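Long-range contacts in agmatinase (Burkholderia thailandensis, PDB 4DZ4), which probably hydrolyses agmatine to putrescine and urea with a pair of manganese ions: residues V54-A59 and G136-I141; F162-D167 and G201-N206; F245-L250 and V289-A294. All blocks are in the same frame, centred on the assembly; numbering follows the deposited sequence.

Overall arrangement
All three contacts are buried and lie at the C-terminal ends of strands in one parallel sheet, where the loops converge on two manganese ions. Contact 1 joins the loops after strands 49-54 and 131-136, contact 2 those after 158-162 and 198-202, contact 3 those after 240-246 and 282-289. Contact 3 lies nearest the chain centre, about 10 Å from it centre to centre, against about 12 Å for contact 1 and about 17 Å for contact 2. Contact 1 supplies one histidine ligand and combines apolar packing with hydrogen bonds to one aspartate; contact 2 holds three metal ligands, backed by a shared carbonyl and a water bridge; contact 3 combines strand pairing with a bridging carboxylate.

Contact 1 (V54-A59 and G136-I141); sequences VPLDLA and GGDHYI. With MN (manganese (II) ion), chain P.
Val54 and Ile141 meet tip to tip at the tight end of this contact: CG1 of Val54 is 3.4 Å from CG2 of Ile141, closer than usual for two methyl groups. Ile141 CG2 also packs on Leu56, and Leu56 CD2 lies obliquely beside the Tyr140 ring, 3.8 Å from Tyr140 CD2. Leu56 gets there because its CG stands anti to the backbone N (chi1 180°), and helix 114-126 packs on Val54 and Leu56 as well. The backbone also comes close at Gly137, which follows a cis peptide bond: its CA lies 3.2 Å from Val54 O, a CA-H...O contact. The two segments are loops that leave neighbouring parallel strands of the arginase fold at their C-terminal ends, and the second carries a metal ligand, His139, with ND1 2.2 Å from one manganese ion. Polar bonds hold the next part together. Asp138 N donates to Leu56 O at 2.7 Å, while the carboxylate of Asp138 serves both loops: OD2 accepts from Ala59 N at 3.0 Å on its syn side, 24° out of plane, and OD1 accepts from Tyr140 N in an Asx turn. Contact is sparser at Asp57, which adds little to the interface; its carboxylate instead forms a salt bridge with Arg67 and a hydrogen bond to Ser64 of a second subunit.

Contact 2 (F162-D167 and G201-N206); sequences FDAHCD and GIRTWN. With MN (manganese (II) ion), chain Q; MN (manganese (II) ion), chain P; EDO (1,2-ethanediol), chain R.
Ala164 O accepts from Arg203 N (3.0 Å, N-H...O angle 170°) and from Thr204 OG1 (2.9 Å), which arrive from opposite faces of the carbonyl plane. Ala164 lies between two metal ligands: the 162-167 loop, following strand 158-162 of the parallel sheet, matches the arginase family's Asp-x-His-x-Asp metal-binding motif, here Asp163, His165 and Asp167. Asp163 bridges the two manganese ions, OD1 to one and OD2 to the other. His165 ND1 lies 2.3 Å from the manganese that Asp163 OD1 binds, and Asp167 OD2 lies 2.0 Å from the manganese that Asp163 OD2 binds. His165 N donates to Asp163 OD1 from above the carboxylate plane, closing an Asx turn that ties two first-shell ligands together. In the second shell, residues of 201-206 pack on Ala164 and on the backbone of the metal-binding loop. Ala164 CB sits over the centre of one face of the Arg203 guanidinium, 3.6 Å above its plane; that group is steadied in plane by Gly201 O and bonded beyond the contact to Val262 O. CD1 of Ile202 presses on the backbone, 3.4 Å from His165 C. Thr204 OG1 lies obliquely beside the His165 ring. A water bridge lies further out: one water accepts from Cys166 N and donates to Thr204 O and to Thr204 OG1, the latter at 2.7 Å.

Contact 3 (F245-L250 and V289-A294); sequences FDIDCL and VEVAPA. With MN (manganese (II) ion), chain Q; MN (manganese (II) ion), chain P.
Phe245 O and Val289 N, 2.8 Å apart, form one of two backbone hydrogen bonds that pair the ends of strands 240-246 and 282-289; Ile247 N donates the other to Val289 O at an N-H...O angle of 177°. Asp246 and Val289 thus form a parallel bridge in the central sheet of the arginase fold, and the bridge residue Asp246 begins the family's Asp-x-Asp metal-binding motif, completed by Asp248. Apolar contacts flank the pairing. CG2 of Val289 rests 3.5 Å from Asp246 CA, and beyond the strand end CG2 of Ile247 meets CG2 of Val291 at 4.0 Å, next to helix 300-323. The carboxylate of Asp246 crosses the Glu290 side chain obliquely, OD1 lying 3.3 Å from Glu290 CB. Glu290 bends at chi2 (-78°); its OE2 accepts from His139 N and is hydrogen-bonded to His179 ND1, and it is not among the metal ligands. Within 245-250, Asp246 OD1 accepts from Asp248 N in an Asx turn; Asp248 N approaches from above the carboxylate plane, 42° out of it, which probably fixes the two ligands relative to each other. Asp248 chelates one manganese ion through OD1 and OD2, while Asp246 OD2 bridges both ions, 2.2 Å from the manganese chelated by Asp248 and 2.6 Å, a longer bond, from the second.

Contact 1 (V54-A59 and G136-I141)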
loop_
_atom_site.group_PDB
_atom_site.type_symbol
_atom_site.label_atom_id
_atom_site.label_comp_id
_atom_site.label_asym_id
_atom_site.label_seq_id
_atom_site.Cartn_x
_atom_site.Cartn_y
_atom_site.Cartn_z
ATOM N N VAL B 54 -25.511 -2.780 4.584
ATOM C CA VAL B 54 -26.005 -3.468 3.378
ATOM C C VAL B 54 -24.792 -3.623 2.465
ATOM O O VAL B 54 -24.380 -2.656 1.830
ATOM C CB VAL B 54 -27.147 -2.700 2.634
ATOM C CG1 VAL B 54 -27.618 -3.528 1.448
ATOM C CG2 VAL B 54 -28.345 -2.450 3.558
ATOM N N PRO B 55 -24.188 -4.824 2.433
ATOM C CA PRO B 55 -22.839 -4.983 1.832
ATOM C C PRO B 55 -22.917 -5.306 0.337
ATOM O O PRO B 55 -22.497 -6.379 -0.113
ATOM C CB PRO B 55 -22.265 -6.171 2.607
ATOM C CG PRO B 55 -23.477 -7.010 2.907
ATOM C CD PRO B 55 -24.549 -5.991 3.273
ATOM N N LEU B 56 -23.440 -4.355 -0.420
ATOM C CA LEU B 56 -23.683 -4.549 -1.860
ATOM C C LEU B 56 -22.651 -3.810 -2.696
ATOM O O LEU B 56 -22.376 -2.627 -2.437
ATOM C CB LEU B 56 -25.050 -3.977 -2.197
ATOM C CG LEU B 56 -25.508 -4.061 -3.655
ATOM C CD1 LEU B 56 -25.726 -5.522 -4.106
ATOM C CD2 LEU B 56 -26.789 -3.247 -3.891
ATOM N N ASP B 57 -22.099 -4.443 -3.727
ATOM C CA ASP B 57 -21.390 -3.644 -4.748
ATOM C C ASP B 57 -21.673 -4.132 -6.170
ATOM O O ASP B 57 -20.986 -3.763 -7.123
ATOM C CB ASP B 57 -19.868 -3.482 -4.484
ATOM C CG ASP B 57 -19.119 -4.806 -4.476
ATOM O OD1 ASP B 57 -19.694 -5.814 -4.882
ATOM O OD2 ASP B 57 -17.951 -4.797 -4.033
ATOM N N LEU B 58 -22.732 -4.918 -6.312
ATOM C CA LEU B 58 -23.113 -5.443 -7.638
ATOM C C LEU B 58 -23.636 -4.378 -8.595
ATOM O O LEU B 58 -23.684 -4.587 -9.802
ATOM C CB LEU B 58 -24.155 -6.583 -7.495
ATOM C CG LEU B 58 -23.715 -7.728 -6.580
ATOM C CD1 LEU B 58 -24.829 -8.756 -6.427
ATOM C CD2 LEU B 58 -22.449 -8.408 -7.122
ATOM N N ALA B 59 -24.036 -3.222 -8.064
ATOM C CA ALA B 59 -24.652 -2.178 -8.903
ATOM C C ALA B 59 -23.614 -1.135 -9.348
ATOM O O ALA B 59 -23.941 -0.183 -10.061
ATOM C CB ALA B 59 -25.792 -1.492 -8.153
ATOM N N GLY B 136 -23.470 1.607 3.707
ATOM C CA GLY B 136 -23.287 0.890 2.467
ATOM C C GLY B 136 -21.858 0.328 2.337
ATOM O O GLY B 136 -21.011 0.575 3.175
ATOM N N GLY B 137 -21.550 -0.398 1.256
ATOM C CA GLY B 137 -22.498 -0.716 0.192
ATOM C C GLY B 137 -22.579 0.410 -0.836
ATOM O O GLY B 137 -22.377 1.602 -0.535
ATOM N N ASP B 138 -22.889 0.023 -2.062
ATOM C CA ASP B 138 -23.003 1.014 -3.137
ATOM C C ASP B 138 -24.329 1.774 -3.076
ATOM O O ASP B 138 -25.244 1.417 -2.317
ATOM C CB ASP B 138 -22.669 0.403 -4.518
ATOM C CG ASP B 138 -23.814 -0.470 -5.098
ATOM O OD1 ASP B 138 -24.994 -0.037 -5.064
ATOM O OD2 ASP B 138 -23.505 -1.565 -5.654
ATOM N N HIS B 139 -24.402 2.869 -3.819
ATOM C CA HIS B 139 -25.545 3.787 -3.672
ATOM C C HIS B 139 -26.886 3.211 -4.057
ATOM O O HIS B 139 -27.935 3.754 -3.674
ATOM C CB HIS B 139 -25.284 5.091 -4.431
ATOM C CG HIS B 139 -25.759 6.327 -3.679
ATOM N ND1 HIS B 139 -25.243 7.554 -3.902
ATOM C CD2 HIS B 139 -26.722 6.476 -2.686
ATOM C CE1 HIS B 139 -25.831 8.438 -3.085
ATOM N NE2 HIS B 139 -26.742 7.783 -2.333
ATOM N N TYR B 140 -26.887 2.120 -4.829
ATOM C CA TYR B 140 -28.161 1.513 -5.218
ATOM C C TYR B 140 -29.023 1.225 -3.981
ATOM O O TYR B 140 -30.263 1.308 -4.048
ATOM C CB TYR B 140 -27.951 0.219 -6.010
ATOM C CG TYR B 140 -29.277 -0.444 -6.315
ATOM C CD1 TYR B 140 -30.028 -0.052 -7.416
ATOM C CD2 TYR B 140 -29.796 -1.434 -5.461
ATOM C CE1 TYR B 140 -31.265 -0.636 -7.679
ATOM C CE2 TYR B 140 -31.033 -2.016 -5.706
ATOM C CZ TYR B 140 -31.750 -1.619 -6.831
ATOM O OH TYR B 140 -32.984 -2.190 -7.100
ATOM N N ILE B 141 -28.380 0.890 -2.856
ATOM C CA ILE B 141 -29.168 0.488 -1.660
ATOM C C ILE B 141 -30.194 1.540 -1.241
ATOM O O ILE B 141 -31.238 1.209 -0.651
ATOM C CB ILE B 141 -28.273 0.088 -0.452
ATOM C CG1 ILE B 141 -27.601 1.323 0.199
ATOM C CG2 ILE B 141 -27.264 -1.007 -0.879
ATOM C CD1 ILE B 141 -26.854 1.026 1.505
HETATM MN MN MN P . -24.058 8.065 -5.668
HETATM O O HOH W 1 -22.704 8.187 -7.062
#

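Contact 2 (F162-D167 and G201-N206)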
loop_
_atom_site.group_PDB
_atom_site.type_symbol
_atom_site.label_atom_id
_atom_site.label_comp_id
_atom_site.label_asym_id
_atom_site.label_seq_id
_atom_site.Cartn_x
_atom_site.Cartn_y
_atom_site.Cartn_z
ATOM N N PHE B 162 -25.702 14.017 -0.661
ATOM C CA PHE B 162 -24.321 14.497 -0.786
ATOM C C PHE B 162 -23.600 13.534 -1.736
ATOM O O PHE B 162 -23.590 12.323 -1.478
ATOM C CB PHE B 162 -23.623 14.482 0.573
ATOM C CG PHE B 162 -24.135 15.500 1.545
ATOM C CD1 PHE B 162 -23.456 16.709 1.743
ATOM C CD2 PHE B 162 -25.280 15.240 2.301
ATOM C CE1 PHE B 162 -23.919 17.670 2.647
ATOM C CE2 PHE B 162 -25.738 16.183 3.238
ATOM C CZ PHE B 162 -25.061 17.389 3.411
ATOM N N ASP B 163 -22.989 14.038 -2.813
ATOM C CA ASP B 163 -22.466 13.141 -3.853
ATOM C C ASP B 163 -21.752 13.955 -4.895
ATOM O O ASP B 163 -22.170 15.082 -5.191
ATOM C CB ASP B 163 -23.647 12.420 -4.537
ATOM C CG ASP B 163 -23.291 11.050 -5.104
ATOM O OD1 ASP B 163 -22.245 10.898 -5.770
ATOM O OD2 ASP B 163 -24.134 10.138 -4.955
ATOM N N ALA B 164 -20.721 13.374 -5.492
ATOM C CA ALA B 164 -20.187 13.929 -6.744
ATOM C C ALA B 164 -21.147 13.698 -7.923
ATOM O O ALA B 164 -21.012 14.362 -8.959
ATOM C CB ALA B 164 -18.826 13.294 -7.066
ATOM N N HIS B 165 -22.081 12.745 -7.766
ATOM C CA HIS B 165 -22.956 12.238 -8.841
ATOM C C HIS B 165 -24.438 12.397 -8.492
ATOM O O HIS B 165 -24.867 12.106 -7.393
ATOM C CB HIS B 165 -22.712 10.741 -9.079
ATOM C CG HIS B 165 -21.265 10.392 -9.299
ATOM N ND1 HIS B 165 -20.443 10.008 -8.287
ATOM C CD2 HIS B 165 -20.504 10.380 -10.457
ATOM C CE1 HIS B 165 -19.203 9.778 -8.793
ATOM N NE2 HIS B 165 -19.253 9.990 -10.118
ATOM N N CYS B 166 -25.220 12.800 -9.477
ATOM C CA CYS B 166 -26.663 12.998 -9.273
ATOM C C CYS B 166 -27.440 11.691 -9.174
ATOM O O CYS B 166 -28.527 11.641 -8.560
ATOM C CB CYS B 166 -27.231 13.853 -10.400
ATOM S SG CYS B 166 -27.094 13.102 -12.037
ATOM N N ASP B 167 -26.886 10.631 -9.769
ATOM C CA ASP B 167 -27.534 9.308 -9.808
ATOM C C ASP B 167 -28.963 9.354 -10.355
ATOM O O ASP B 167 -29.811 8.516 -10.004
ATOM C CB ASP B 167 -27.438 8.630 -8.434
ATOM C CG ASP B 167 -25.971 8.461 -7.981
ATOM O OD1 ASP B 167 -25.083 8.438 -8.878
ATOM O OD2 ASP B 167 -25.712 8.358 -6.767
ATOM N N GLY B 201 -22.466 18.984 -3.615
ATOM C CA GLY B 201 -21.121 18.531 -3.983
ATOM C C GLY B 201 -21.034 17.983 -5.411
ATOM O O GLY B 201 -19.968 17.520 -5.853
ATOM N N ILE B 202 -22.152 18.051 -6.131
ATOM C CA ILE B 202 -22.244 17.582 -7.530
ATOM C C ILE B 202 -21.126 18.142 -8.400
ATOM O O ILE B 202 -20.806 19.323 -8.346
ATOM C CB ILE B 202 -23.619 17.899 -8.165
ATOM C CG1 ILE B 202 -24.758 17.205 -7.381
ATOM C CG2 ILE B 202 -23.610 17.513 -9.663
ATOM C CD1 ILE B 202 -24.734 15.662 -7.449
ATOM N N ARG B 203 -20.525 17.280 -9.208
ATOM C CA ARG B 203 -19.487 17.731 -10.131
ATOM C C ARG B 203 -19.381 16.769 -11.311
ATOM O O ARG B 203 -18.291 16.580 -11.893
ATOM C CB ARG B 203 -18.150 17.924 -9.409
ATOM C CG ARG B 203 -17.686 16.757 -8.559
ATOM C CD ARG B 203 -16.483 17.191 -7.723
ATOM N NE ARG B 203 -15.868 16.095 -6.943
ATOM C CZ ARG B 203 -16.306 15.602 -5.780
ATOM N NH1 ARG B 203 -15.591 14.649 -5.173
ATOM N NH2 ARG B 203 -17.421 16.050 -5.194
ATOM N N THR B 204 -20.545 16.236 -11.722
ATOM C CA THR B 204 -20.644 15.457 -12.951
ATOM C C THR B 204 -21.928 15.846 -13.661
ATOM O O THR B 204 -22.856 16.385 -13.028
ATOM C CB THR B 204 -20.640 13.931 -12.714
ATOM O OG1 THR B 204 -21.555 13.579 -11.669
ATOM C CG2 THR B 204 -19.214 13.454 -12.348
ATOM N N TRP B 205 -21.954 15.596 -14.963
ATOM C CA TRP B 205 -22.974 16.177 -15.833
ATOM C C TRP B 205 -24.131 15.262 -16.129
ATOM O O TRP B 205 -23.932 14.102 -16.489
ATOM C CB TRP B 205 -22.363 16.610 -17.173
ATOM C CG TRP B 205 -23.394 17.293 -18.037
ATOM C CD1 TRP B 205 -24.127 16.743 -19.078
ATOM C CD2 TRP B 205 -23.898 18.643 -17.881
ATOM N NE1 TRP B 205 -24.996 17.666 -19.607
ATOM C CE2 TRP B 205 -24.918 18.823 -18.926
ATOM C CE3 TRP B 205 -23.592 19.708 -17.026
ATOM C CZ2 TRP B 205 -25.609 20.020 -19.088
ATOM C CZ3 TRP B 205 -24.300 20.913 -17.205
ATOM C CH2 TRP B 205 -25.271 21.062 -18.216
ATOM N N ASN B 206 -25.341 15.819 -16.056
ATOM C CA ASN B 206 -26.552 15.140 -16.553
ATOM C C ASN B 206 -27.327 16.135 -17.405
ATOM O O ASN B 206 -27.465 17.305 -17.033
ATOM C CB ASN B 206 -27.400 14.692 -15.350
ATOM C CG ASN B 206 -28.570 13.777 -15.719
ATOM O OD1 ASN B 206 -28.942 13.592 -16.882
ATOM N ND2 ASN B 206 -29.190 13.221 -14.678
HETATM MN MN MN Q . -21.088 9.187 -6.231
HETATM MN MN MN P . -24.058 8.065 -5.668
HETATM C C1 EDO R . -25.498 13.225 -20.385
HETATM O O1 EDO R . -26.502 13.143 -19.331
HETATM C C2 EDO R . -24.208 12.446 -20.084
HETATM O O2 EDO R . -23.247 13.231 -19.341
HETATM O O HOH W 2 -24.096 14.347 -11.560
HETATM O O HOH W 1 -22.704 8.187 -7.062
#

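Contact 3 (F245-L250 and V289-A294)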
loop_
_atom_site.group_PDB
_atom_site.type_symbol
_atom_site.label_atom_id
_atom_site.label_comp_id
_atom_site.label_asym_id
_atom_site.label_seq_id
_atom_site.Cartn_x
_atom_site.Cartn_y
_atom_site.Cartn_z
ATOM N N PHE B 245 -25.584 10.072 2.137
ATOM C CA PHE B 245 -24.237 10.619 1.998
ATOM C C PHE B 245 -23.332 9.643 1.263
ATOM O O PHE B 245 -22.912 8.633 1.840
ATOM C CB PHE B 245 -23.640 10.968 3.368
ATOM C CG PHE B 245 -22.489 11.933 3.287
ATOM C CD1 PHE B 245 -21.271 11.524 2.754
ATOM C CD2 PHE B 245 -22.636 13.271 3.723
ATOM C CE1 PHE B 245 -20.193 12.408 2.632
ATOM C CE2 PHE B 245 -21.557 14.151 3.644
ATOM C CZ PHE B 245 -20.331 13.724 3.095
ATOM N N ASP B 246 -23.023 9.955 0.010
ATOM C CA ASP B 246 -22.062 9.167 -0.779
ATOM C C ASP B 246 -20.691 9.763 -0.447
ATOM O O ASP B 246 -20.474 10.935 -0.670
ATOM C CB ASP B 246 -22.440 9.268 -2.268
ATOM C CG ASP B 246 -21.450 8.515 -3.227
ATOM O OD1 ASP B 246 -20.323 8.183 -2.814
ATOM O OD2 ASP B 246 -21.823 8.297 -4.405
ATOM N N ILE B 247 -19.801 8.966 0.147
ATOM C CA ILE B 247 -18.481 9.441 0.566
ATOM C C ILE B 247 -17.679 10.101 -0.576
ATOM O O ILE B 247 -16.820 10.954 -0.315
ATOM C CB ILE B 247 -17.689 8.320 1.281
ATOM C CG1 ILE B 247 -16.672 8.918 2.306
ATOM C CG2 ILE B 247 -17.051 7.352 0.253
ATOM C CD1 ILE B 247 -17.260 9.761 3.428
ATOM N N ASP B 248 -18.003 9.771 -1.828
ATOM C CA ASP B 248 -17.324 10.422 -2.971
ATOM C C ASP B 248 -17.734 11.885 -3.181
ATOM O O ASP B 248 -17.196 12.568 -4.053
ATOM C CB ASP B 248 -17.402 9.573 -4.262
ATOM C CG ASP B 248 -18.770 9.644 -4.996
ATOM O OD1 ASP B 248 -19.012 8.685 -5.774
ATOM O OD2 ASP B 248 -19.585 10.580 -4.813
ATOM N N CYS B 249 -18.673 12.366 -2.356
ATOM C CA CYS B 249 -18.896 13.829 -2.227
ATOM C C CYS B 249 -17.532 14.504 -1.852
ATOM O O CYS B 249 -17.177 15.563 -2.376
ATOM C CB CYS B 249 -19.913 14.088 -1.108
ATOM S SG CYS B 249 -20.244 15.851 -0.895
ATOM N N LEU B 250 -16.774 13.842 -0.983
ATOM C CA LEU B 250 -15.489 14.368 -0.548
ATOM C C LEU B 250 -14.479 14.231 -1.686
ATOM O O LEU B 250 -14.559 13.291 -2.488
ATOM C CB LEU B 250 -14.980 13.599 0.694
ATOM C CG LEU B 250 -15.959 13.606 1.866
ATOM C CD1 LEU B 250 -15.359 12.885 3.078
ATOM C CD2 LEU B 250 -16.360 15.026 2.247
ATOM N N VAL B 289 -22.743 5.843 2.205
ATOM C CA VAL B 289 -22.496 4.786 1.210
ATOM C C VAL B 289 -21.179 4.982 0.458
ATOM O O VAL B 289 -20.550 6.050 0.537
ATOM C CB VAL B 289 -23.622 4.733 0.160
ATOM C CG1 VAL B 289 -24.950 4.373 0.871
ATOM C CG2 VAL B 289 -23.758 6.066 -0.604
ATOM N N GLU B 290 -20.794 3.901 -0.235
ATOM C CA GLU B 290 -19.729 3.852 -1.262
ATOM C C GLU B 290 -18.319 3.820 -0.654
ATOM O O GLU B 290 -17.340 3.998 -1.384
ATOM C CB GLU B 290 -19.876 4.973 -2.305
ATOM C CG GLU B 290 -21.144 4.873 -3.188
ATOM C CD GLU B 290 -21.056 3.840 -4.330
ATOM O OE1 GLU B 290 -20.029 3.169 -4.535
ATOM O OE2 GLU B 290 -22.047 3.687 -5.048
ATOM N N VAL B 291 -18.193 3.560 0.645
ATOM C CA VAL B 291 -16.833 3.309 1.182
ATOM C C VAL B 291 -16.324 1.953 0.623
ATOM O O VAL B 291 -17.022 0.932 0.739
ATOM C CB VAL B 291 -16.832 3.312 2.720
ATOM C CG1 VAL B 291 -15.454 2.885 3.233
ATOM C CG2 VAL B 291 -17.209 4.726 3.269
ATOM N N ALA B 292 -15.135 1.963 0.001
ATOM C CA ALA B 292 -14.548 0.759 -0.605
ATOM C C ALA B 292 -13.150 0.577 0.003
ATOM O O ALA B 292 -12.190 1.224 -0.434
ATOM C CB ALA B 292 -14.497 0.916 -2.133
ATOM N N PRO B 293 -13.035 -0.240 1.066
ATOM C CA PRO B 293 -11.783 -0.232 1.847
ATOM C C PRO B 293 -10.541 -0.717 1.065
ATOM O O PRO B 293 -9.399 -0.342 1.422
ATOM C CB PRO B 293 -12.087 -1.164 3.028
ATOM C CG PRO B 293 -13.308 -1.933 2.617
ATOM C CD PRO B 293 -14.108 -0.986 1.762
ATOM N N ALA B 294 -10.733 -1.522 0.033
ATOM C CA ALA B 294 -9.568 -1.938 -0.789
ATOM C C ALA B 294 -8.860 -0.747 -1.412
ATOM O O ALA B 294 -7.695 -0.854 -1.746
ATOM C CB ALA B 294 -9.996 -2.908 -1.879
HETATM MN MN MN Q . -21.088 9.187 -6.231
HETATM MN MN MN P . -24.058 8.065 -5.668
HETATM O O HOH W 1 -22.704 8.187 -7.062
#